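Prephenate dehydratase:Amino acid-binding ACT (PDB 6VH5) probably catalyses the decarboxylation and dehydration of prephenate to 3-phenylpyruvate for phenylalanine biosynthesis, and binds phenylalanine in its ACT domain. Local coordinates at residues R26-G31 / F60-T65; P46-L51 / A68-I73; F219-R224 / A228-A233. All coordinates share one frame; numbering follows the deposited sequence.

Overall arrangement
Contacts 1 and 2 belong to the same sheet of the dehydratase domain, their centres about 8 Å apart. Contact 1 (26-31 with 60-65) is buried, setting helix 56-64 on strand 26-30; contact 2 (46-51 with 68-73) lies nearer the surface and joins strands 49-53 and 70-77, the two neighbours of 26-30 in the sheet. Backbone bonds knit them together, Ala62 O to Ala68 N and Ile27 O to Leu51 N. Contact 3 (219-224 with 228-233) is in the ACT domain, its centre more than 30 Å from the other two. All three pack apolar groups, but contact 1 adds a buried serine hydroxyl, contact 2 a methionine thioether, and contact 3 a pocket for phenylalanine.

Contact 1: R26-G31 / F60-T65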
loop_
_atom_site.group_PDB
_atom_site.type_symbol
_atom_site.label_atom_id
_atom_site.label_comp_id
_atom_site.label_asym_id
_atom_site.label_seq_id
_atom_site.Cartn_x
_atom_site.Cartn_y
_atom_site.Cartn_z
ATOM N N ARG A 26 -0.217 -27.159 0.023
ATOM C CA ARG A 26 -0.191 -26.017 -0.882
ATOM C C ARG A 26 -0.036 -24.729 -0.080
ATOM O O ARG A 26 -0.584 -24.600 1.020
ATOM C CB ARG A 26 -1.467 -25.951 -1.726
ATOM C CG ARG A 26 -1.686 -27.162 -2.639
ATOM C CD ARG A 26 -0.734 -27.127 -3.809
ATOM N NE ARG A 26 -1.435 -26.868 -5.060
ATOM C CZ ARG A 26 -0.892 -26.266 -6.109
ATOM N NH1 ARG A 26 0.366 -25.856 -6.061
ATOM N NH2 ARG A 26 -1.608 -26.071 -7.204
ATOM N N ILE A 27 0.712 -23.781 -0.632
ATOM C CA ILE A 27 0.857 -22.456 -0.052
ATOM C C ILE A 27 0.478 -21.429 -1.108
ATOM O O ILE A 27 1.123 -21.342 -2.162
ATOM C CB ILE A 27 2.275 -22.205 0.486
ATOM C CG1 ILE A 27 2.436 -20.726 0.862
ATOM C CG2 ILE A 27 3.331 -22.699 -0.488
ATOM C CD1 ILE A 27 3.578 -20.454 1.823
ATOM N N SER A 28 -0.575 -20.662 -0.837
ATOM C CA SER A 28 -1.050 -19.697 -1.818
ATOM C C SER A 28 -0.181 -18.444 -1.838
ATOM O O SER A 28 0.360 -18.014 -0.815
ATOM C CB SER A 28 -2.499 -19.319 -1.531
ATOM O OG SER A 28 -2.636 -18.787 -0.228
ATOM N N PHE A 29 -0.061 -17.851 -3.024
ATOM C CA PHE A 29 0.581 -16.552 -3.168
ATOM C C PHE A 29 -0.126 -15.785 -4.276
ATOM O O PHE A 29 -0.741 -16.376 -5.170
ATOM C CB PHE A 29 2.076 -16.691 -3.486
ATOM C CG PHE A 29 2.357 -17.226 -4.875
ATOM C CD1 PHE A 29 2.609 -16.363 -5.933
ATOM C CD2 PHE A 29 2.362 -18.593 -5.123
ATOM C CE1 PHE A 29 2.861 -16.853 -7.216
ATOM C CE2 PHE A 29 2.616 -19.088 -6.397
ATOM C CZ PHE A 29 2.869 -18.217 -7.445
ATOM N N GLN A 30 0.002 -14.461 -4.237
ATOM C CA GLN A 30 -0.559 -13.606 -5.272
ATOM C C GLN A 30 0.473 -13.427 -6.378
ATOM O O GLN A 30 1.605 -13.007 -6.113
ATOM C CB GLN A 30 -0.969 -12.247 -4.697
ATOM C CG GLN A 30 -1.643 -11.284 -5.685
ATOM C CD GLN A 30 -0.649 -10.588 -6.634
ATOM O OE1 GLN A 30 0.458 -10.220 -6.239
ATOM N NE2 GLN A 30 -1.049 -10.423 -7.895
ATOM N N GLY A 31 0.072 -13.738 -7.621
ATOM C CA GLY A 31 0.844 -13.518 -8.822
ATOM C C GLY A 31 0.880 -14.751 -9.712
ATOM O O GLY A 31 0.119 -15.710 -9.536
ATOM N N PHE A 60 -5.919 -15.182 0.231
ATOM C CA PHE A 60 -6.530 -15.388 1.543
ATOM C C PHE A 60 -7.593 -16.472 1.467
ATOM O O PHE A 60 -7.602 -17.409 2.275
ATOM C CB PHE A 60 -7.147 -14.085 2.066
ATOM C CG PHE A 60 -6.168 -13.170 2.756
ATOM C CD1 PHE A 60 -5.101 -12.616 2.058
ATOM C CD2 PHE A 60 -6.335 -12.835 4.094
ATOM C CE1 PHE A 60 -4.203 -11.754 2.686
ATOM C CE2 PHE A 60 -5.449 -11.977 4.727
ATOM C CZ PHE A 60 -4.381 -11.433 4.023
ATOM N N ASN A 61 -8.483 -16.365 0.478
ATOM C CA ASN A 61 -9.605 -17.284 0.360
ATOM C C ASN A 61 -9.138 -18.723 0.180
ATOM O O ASN A 61 -9.815 -19.655 0.629
ATOM C CB ASN A 61 -10.498 -16.846 -0.797
ATOM C CG ASN A 61 -11.766 -17.661 -0.888
ATOM O OD1 ASN A 61 -12.646 -17.541 -0.037
ATOM N ND2 ASN A 61 -11.878 -18.483 -1.927
ATOM N N ALA A 62 -7.995 -18.918 -0.480
ATOM C CA ALA A 62 -7.427 -20.255 -0.641
ATOM C C ALA A 62 -7.182 -20.929 0.702
ATOM O O ALA A 62 -7.273 -22.160 0.808
ATOM C CB ALA A 62 -6.116 -20.167 -1.426
ATOM N N VAL A 63 -6.828 -20.137 1.719
ATOM C CA VAL A 63 -6.595 -20.644 3.062
ATOM C C VAL A 63 -7.915 -20.843 3.790
ATOM O O VAL A 63 -8.086 -21.811 4.543
ATOM C CB VAL A 63 -5.666 -19.670 3.811
ATOM C CG1 VAL A 63 -5.562 -20.024 5.299
ATOM C CG2 VAL A 63 -4.293 -19.651 3.156
ATOM N N GLU A 64 -8.872 -19.941 3.548
ATOM C CA GLU A 64 -10.171 -20.025 4.200
ATOM C C GLU A 64 -10.932 -21.272 3.767
ATOM O O GLU A 64 -11.570 -21.929 4.596
ATOM C CB GLU A 64 -10.985 -18.768 3.889
ATOM C CG GLU A 64 -12.358 -18.767 4.540
ATOM C CD GLU A 64 -12.277 -18.648 6.043
ATOM O OE1 GLU A 64 -11.426 -17.864 6.527
ATOM O OE2 GLU A 64 -13.054 -19.338 6.739
ATOM N N THR A 65 -10.862 -21.616 2.480
ATOM C CA THR A 65 -11.560 -22.771 1.934
ATOM C C THR A 65 -10.783 -24.069 2.090
ATOM O O THR A 65 -11.323 -25.131 1.781
ATOM C CB THR A 65 -11.873 -22.564 0.443
ATOM O OG1 THR A 65 -10.649 -22.453 -0.298
ATOM C CG2 THR A 65 -12.725 -21.318 0.224
#
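Ser28 and Ala62 mark the closest backbone approach of strand 26-30 to helix 56-64, with 6.5 Å between Ser28 CA and Ala62 CA. This is helix-on-sheet packing in the alpha/beta dehydratase domain, whose 2-1-3-5-4 strand order fits the type 2 periplasmic-binding-protein fold; strand 26-30, between parallel strands 49-53 and 70-77, carries the helix on one face, while Ile27 and Phe29 turn to the other and meet helix 36-44. Small side chains let the two elements come this close. The Ala62 methyl points toward the strand, and its CB sits 3.7 Å from Ser28 CB. The hydroxyl of Ser28 is swung between its own backbone N and carbonyl carbon (chi1 58°), which sets OG between the Ala62 methyl and Val63 CG2, with Ser28 OG 3.9 Å from Ala62 CB. Buried among these carbons, the hydroxyl is hydrogen-bonded to Ala59 O, one turn back in the helix; Leu70 O of strand 70-77 is at most a weak second acceptor for the same proton. Val63, which also packs on Ala71, comes in from the side: its CG2 branch, anti to the carbonyl carbon, does the touching, with Val63 CG2 3.9 Å from Ser28 OG.

Contact 2: P46-L51 / A68-I73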
loop_
_atom_site.group_PDB
_atom_site.type_symbol
_atom_site.label_atom_id
_atom_site.label_comp_id
_atom_site.label_asym_id
_atom_site.label_seq_id
_atom_site.Cartn_x
_atom_site.Cartn_y
_atom_site.Cartn_z
ATOM N N PRO A 46 10.418 -25.170 1.231
ATOM C CA PRO A 46 10.871 -25.837 0.000
ATOM C C PRO A 46 10.055 -27.061 -0.374
ATOM O O PRO A 46 9.969 -27.393 -1.561
ATOM C CB PRO A 46 12.326 -26.215 0.325
ATOM C CG PRO A 46 12.701 -25.368 1.494
ATOM C CD PRO A 46 11.449 -25.199 2.280
ATOM N N ASP A 47 9.454 -27.746 0.596
ATOM C CA ASP A 47 8.711 -28.966 0.322
ATOM C C ASP A 47 7.225 -28.728 0.090
ATOM O O ASP A 47 6.467 -29.698 0.016
ATOM C CB ASP A 47 8.905 -29.977 1.456
ATOM C CG ASP A 47 10.349 -30.413 1.608
ATOM O OD1 ASP A 47 11.058 -30.505 0.579
ATOM O OD2 ASP A 47 10.767 -30.686 2.751
ATOM N N MET A 48 6.792 -27.479 -0.031
ATOM C CA MET A 48 5.395 -27.193 -0.315
ATOM C C MET A 48 5.219 -26.830 -1.787
ATOM O O MET A 48 6.175 -26.508 -2.494
ATOM C CB MET A 48 4.877 -26.068 0.578
ATOM C CG MET A 48 4.704 -26.501 2.023
ATOM S SD MET A 48 4.014 -25.215 3.075
ATOM C CE MET A 48 2.258 -25.519 2.897
ATOM N N GLU A 49 3.977 -26.905 -2.248
ATOM C CA GLU A 49 3.674 -26.623 -3.644
ATOM C C GLU A 49 2.995 -25.262 -3.741
ATOM O O GLU A 49 1.862 -25.103 -3.257
ATOM C CB GLU A 49 2.786 -27.721 -4.242
ATOM C CG GLU A 49 2.830 -27.800 -5.754
ATOM C CD GLU A 49 1.820 -28.789 -6.342
ATOM O OE1 GLU A 49 1.533 -28.682 -7.555
ATOM O OE2 GLU A 49 1.311 -29.667 -5.604
ATOM N N PRO A 50 3.652 -24.249 -4.296
ATOM C CA PRO A 50 3.021 -22.924 -4.384
ATOM C C PRO A 50 1.749 -22.961 -5.226
ATOM O O PRO A 50 1.678 -23.638 -6.257
ATOM C CB PRO A 50 4.106 -22.058 -5.039
ATOM C CG PRO A 50 5.397 -22.766 -4.723
ATOM C CD PRO A 50 5.054 -24.235 -4.742
ATOM N N LEU A 51 0.749 -22.203 -4.786
ATOM C CA LEU A 51 -0.558 -22.151 -5.442
ATOM C C LEU A 51 -0.838 -20.731 -5.913
ATOM O O LEU A 51 -1.256 -19.878 -5.109
ATOM C CB LEU A 51 -1.662 -22.644 -4.500
ATOM C CG LEU A 51 -3.106 -22.517 -5.002
ATOM C CD1 LEU A 51 -3.252 -23.130 -6.387
ATOM C CD2 LEU A 51 -4.094 -23.183 -4.021
ATOM N N ALA A 68 -5.406 -24.158 0.408
ATOM C CA ALA A 68 -4.010 -24.035 0.783
ATOM C C ALA A 68 -3.881 -24.065 2.295
ATOM O O ALA A 68 -4.723 -23.515 3.009
ATOM C CB ALA A 68 -3.398 -22.750 0.210
ATOM N N ASP A 69 -2.801 -24.689 2.771
ATOM C CA ASP A 69 -2.528 -24.716 4.202
ATOM C C ASP A 69 -2.031 -23.367 4.709
ATOM O O ASP A 69 -2.356 -22.982 5.837
ATOM C CB ASP A 69 -1.492 -25.795 4.506
ATOM C CG ASP A 69 -1.924 -27.167 4.038
ATOM O OD1 ASP A 69 -3.136 -27.363 3.800
ATOM O OD2 ASP A 69 -1.044 -28.039 3.891
ATOM N N LEU A 70 -1.286 -22.627 3.886
ATOM C CA LEU A 70 -0.683 -21.363 4.284
ATOM C C LEU A 70 -0.765 -20.380 3.126
ATOM O O LEU A 70 -0.920 -20.769 1.962
ATOM C CB LEU A 70 0.794 -21.521 4.685
ATOM C CG LEU A 70 1.232 -22.507 5.765
ATOM C CD1 LEU A 70 2.763 -22.628 5.770
ATOM C CD2 LEU A 70 0.712 -22.067 7.123
ATOM N N ALA A 71 -0.587 -19.098 3.445
ATOM C CA ALA A 71 -0.525 -18.054 2.432
ATOM C C ALA A 71 0.694 -17.179 2.675
ATOM O O ALA A 71 0.998 -16.826 3.824
ATOM C CB ALA A 71 -1.796 -17.191 2.430
ATOM N N MET A 72 1.382 -16.820 1.584
ATOM C CA MET A 72 2.587 -15.997 1.633
ATOM C C MET A 72 2.241 -14.616 1.085
ATOM O O MET A 72 2.092 -14.445 -0.131
ATOM C CB MET A 72 3.719 -16.651 0.842
ATOM C CG MET A 72 5.030 -15.874 0.851
ATOM S SD MET A 72 6.015 -15.973 2.373
ATOM C CE MET A 72 6.661 -17.639 2.267
ATOM N N ILE A 73 2.150 -13.630 1.974
ATOM C CA ILE A 73 1.601 -12.317 1.660
ATOM C C ILE A 73 2.661 -11.251 1.909
ATOM O O ILE A 73 3.211 -11.173 3.008
ATOM C CB ILE A 73 0.344 -12.001 2.486
ATOM C CG1 ILE A 73 -0.717 -13.095 2.293
ATOM C CG2 ILE A 73 -0.157 -10.597 2.149
ATOM C CD1 ILE A 73 -1.127 -13.313 0.857
#
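Met48 reaches across the end of strand 26-30 to touch Asp69 and Leu70, joining the two ends of a beta-alpha-beta crossover: strand 49-53, helix 56-64 and strand 70-77, with parallel strand 26-30 lying between the two strands. The methionine can be followed outward. Its CB rests on the intervening strand, 3.9 Å from Ile27 CG2. CG continues away from the backbone, beside the N and anti to the carbonyl carbon (chi1 -72°), and the chain stays extended as far as the sulfur. The Met48 and Leu70 side chains cross at about a right angle, with Met48 SD 3.9 Å from Leu70 CD1. A bend at the last torsion (chi3 89°) turns the terminal methyl toward Asp69, where Met48 CE lies 4.1 Å from Asp69 CB and touches the same leucine methyl. Asp69 thus offers its aliphatic carbon to the thioether, while its carboxylate is held at the other end: OD1 accepts from the amide of Thr24 and OD2 from that of Asn25. A second, looser touch lies on the opposite face of the sheet, the one covered by helix 56-64, beside Arg26. There the alanine methyl that also packs on Ala62 meets a leucine branch, Ala68 CB to Leu51 CD2 at 4.3 Å.

Contact 3: F219-R224 / A228-A233; sequences FVFRVR and AALYKA. With PHE (phenylalanine), chain J; EDO (1,2-ethanediol), chain F.
Phe221 and Leu230 meet at about a right angle where the first strand of an ACT domain (beta-alpha-beta-beta-alpha-beta) passes beneath its first helix. Strand 219-224 and helix 229-233 run at 137° to each other, with axes 8.4 Å apart. With CG placed between its backbone N and carbonyl carbon (chi1 61°), Phe221 raises its ring toward the helix; Leu230 CD1 arrives at the ring edge, 4.2 Å from Phe221 CZ, while the Ala233 methyl approaches obliquely, its CB 3.9 Å from Phe221 CE1. On the neighbouring strand 258-266 the ring meets Phe261, their planes nearly parallel. Next along the strand, Val223 works in two directions: CB and CG1 face the Ala229 and Ala233 methyls, and Val223 CG2 is 4.0 Å from CB of the bound phenylalanine. Leu230 is likewise shared, its CD2 branch lying 3.9 Å from the ligand's CD2 and CE2. At the turn packing is tight, with Ala229 CB 3.1 Å from Arg224 O. The ligand is also hydrogen-bonded to Asn225 OD1 and, on the second subunit, to Asn243 OD1 and Met244 O, so it bridges the dimer. At the helix start, Leu230 N donates almost straight to the ligand carboxylate O, 2.9 Å at 175°.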
loop_
_atom_site.group_PDB
_atom_site.type_symbol
_atom_site.label_atom_id
_atom_site.label_comp_id
_atom_site.label_asym_id
_atom_site.label_seq_id
_atom_site.Cartn_x
_atom_site.Cartn_y
_atom_site.Cartn_z
ATOM N N PHE A 219 -0.285 -7.411 16.989
ATOM C CA PHE A 219 -1.607 -7.201 17.550
ATOM C C PHE A 219 -2.178 -5.884 17.048
ATOM O O PHE A 219 -1.456 -5.013 16.559
ATOM C CB PHE A 219 -1.570 -7.213 19.088
ATOM C CG PHE A 219 -0.665 -6.160 19.691
ATOM C CD1 PHE A 219 -1.168 -4.928 20.076
ATOM C CD2 PHE A 219 0.683 -6.414 19.883
ATOM C CE1 PHE A 219 -0.337 -3.966 20.647
ATOM C CE2 PHE A 219 1.516 -5.461 20.437
ATOM C CZ PHE A 219 1.004 -4.231 20.823
ATOM N N VAL A 220 -3.495 -5.752 17.191
ATOM C CA VAL A 220 -4.203 -4.505 16.933
ATOM C C VAL A 220 -4.876 -4.076 18.230
ATOM O O VAL A 220 -5.188 -4.898 19.094
ATOM C CB VAL A 220 -5.238 -4.624 15.793
ATOM C CG1 VAL A 220 -4.537 -4.818 14.466
ATOM C CG2 VAL A 220 -6.224 -5.778 16.056
ATOM N N PHE A 221 -5.118 -2.772 18.346
ATOM C CA PHE A 221 -5.831 -2.209 19.488
ATOM C C PHE A 221 -6.423 -0.872 19.066
ATOM O O PHE A 221 -5.954 -0.239 18.115
ATOM C CB PHE A 221 -4.919 -2.033 20.715
ATOM C CG PHE A 221 -3.743 -1.089 20.488
ATOM C CD1 PHE A 221 -3.867 0.268 20.733
ATOM C CD2 PHE A 221 -2.529 -1.568 20.021
ATOM C CE1 PHE A 221 -2.802 1.131 20.517
ATOM C CE2 PHE A 221 -1.447 -0.713 19.806
ATOM C CZ PHE A 221 -1.585 0.633 20.042
ATOM N N ARG A 222 -7.457 -0.447 19.788
ATOM C CA ARG A 222 -8.137 0.817 19.525
ATOM C C ARG A 222 -8.002 1.792 20.695
ATOM O O ARG A 222 -8.095 1.398 21.862
ATOM C CB ARG A 222 -9.615 0.575 19.226
ATOM C CG ARG A 222 -9.815 -0.185 17.936
ATOM C CD ARG A 222 -11.207 -0.690 17.789
ATOM N NE ARG A 222 -11.312 -1.502 16.586
ATOM C CZ ARG A 222 -12.416 -1.596 15.859
ATOM N NH1 ARG A 222 -13.496 -0.919 16.225
ATOM N NH2 ARG A 222 -12.430 -2.352 14.766
ATOM N N VAL A 223 -7.827 3.078 20.368
ATOM C CA VAL A 223 -7.898 4.161 21.338
ATOM C C VAL A 223 -8.817 5.251 20.805
ATOM O O VAL A 223 -9.163 5.294 19.623
ATOM C CB VAL A 223 -6.519 4.775 21.680
ATOM C CG1 VAL A 223 -5.635 3.759 22.372
ATOM C CG2 VAL A 223 -5.842 5.345 20.431
ATOM N N ARG A 224 -9.232 6.122 21.716
ATOM C CA ARG A 224 -9.915 7.351 21.353
ATOM C C ARG A 224 -8.940 8.299 20.652
ATOM O O ARG A 224 -7.726 8.266 20.880
ATOM C CB ARG A 224 -10.491 7.994 22.611
ATOM C CG ARG A 224 -11.717 7.266 23.161
ATOM C CD ARG A 224 -12.246 7.872 24.460
ATOM N NE ARG A 224 -12.765 9.237 24.372
ATOM C CZ ARG A 224 -12.232 10.275 25.015
ATOM N NH1 ARG A 224 -11.156 10.104 25.780
ATOM N NH2 ARG A 224 -12.769 11.483 24.898
ATOM N N ALA A 228 -2.640 12.402 23.723
ATOM C CA ALA A 228 -1.956 11.487 24.639
ATOM C C ALA A 228 -2.550 10.074 24.655
ATOM O O ALA A 228 -2.108 9.248 25.470
ATOM C CB ALA A 228 -1.901 12.029 26.081
ATOM N N ALA A 229 -3.545 9.765 23.810
ATOM C CA ALA A 229 -4.174 8.446 23.870
ATOM C C ALA A 229 -3.227 7.338 23.408
ATOM O O ALA A 229 -3.172 6.270 24.029
ATOM C CB ALA A 229 -5.462 8.438 23.049
ATOM N N LEU A 230 -2.473 7.560 22.328
ATOM C CA LEU A 230 -1.469 6.573 21.930
ATOM C C LEU A 230 -0.342 6.497 22.961
ATOM O O LEU A 230 0.144 5.402 23.283
ATOM C CB LEU A 230 -0.901 6.921 20.544
ATOM C CG LEU A 230 0.274 6.065 20.045
ATOM C CD1 LEU A 230 -0.161 4.582 19.982
ATOM C CD2 LEU A 230 0.753 6.523 18.666
ATOM N N TYR A 231 0.081 7.662 23.482
ATOM C CA TYR A 231 1.117 7.736 24.515
ATOM C C TYR A 231 0.821 6.818 25.697
ATOM O O TYR A 231 1.705 6.092 26.166
ATOM C CB TYR A 231 1.258 9.181 24.995
ATOM C CG TYR A 231 2.442 9.447 25.891
ATOM C CD1 TYR A 231 3.732 9.506 25.375
ATOM C CD2 TYR A 231 2.270 9.691 27.244
ATOM C CE1 TYR A 231 4.826 9.778 26.197
ATOM C CE2 TYR A 231 3.356 9.967 28.075
ATOM C CZ TYR A 231 4.627 10.006 27.543
ATOM O OH TYR A 231 5.698 10.271 28.362
ATOM N N LYS A 232 -0.416 6.857 26.206
ATOM C CA LYS A 232 -0.807 5.954 27.286
ATOM C C LYS A 232 -0.637 4.492 26.889
ATOM O O LYS A 232 -0.177 3.672 27.694
ATOM C CB LYS A 232 -2.250 6.226 27.700
ATOM C CG LYS A 232 -2.497 7.646 28.210
ATOM C CD LYS A 232 -1.775 7.932 29.545
ATOM C CE LYS A 232 -2.164 9.301 30.103
ATOM N NZ LYS A 232 -1.193 9.833 31.152
ATOM N N ALA A 233 -1.029 4.140 25.661
ATOM C CA ALA A 233 -0.996 2.738 25.253
ATOM C C ALA A 233 0.431 2.215 25.124
ATOM O O ALA A 233 0.690 1.042 25.422
ATOM C CB ALA A 233 -1.772 2.564 23.944
HETATM N N PHE J . -5.059 10.919 18.298
HETATM C CA PHE J . -4.563 10.089 19.388
HETATM C C PHE J . -3.350 10.703 20.088
HETATM O O PHE J . -2.723 10.040 20.921
HETATM C CB PHE J . -4.207 8.691 18.885
HETATM C CG PHE J . -3.423 8.684 17.591
HETATM C CD1 PHE J . -4.056 8.413 16.386
HETATM C CD2 PHE J . -2.062 8.920 17.582
HETATM C CE1 PHE J . -3.341 8.403 15.188
HETATM C CE2 PHE J . -1.344 8.911 16.399
HETATM C CZ PHE J . -1.987 8.647 15.196
HETATM O OXT PHE J . -2.976 11.854 19.839
HETATM C C1 EDO F . 0.844 10.850 21.377
HETATM O O1 EDO F . -0.310 10.317 22.049
HETATM C C2 EDO F . 0.724 12.352 21.095
HETATM O O2 EDO F . -0.465 12.935 21.652
#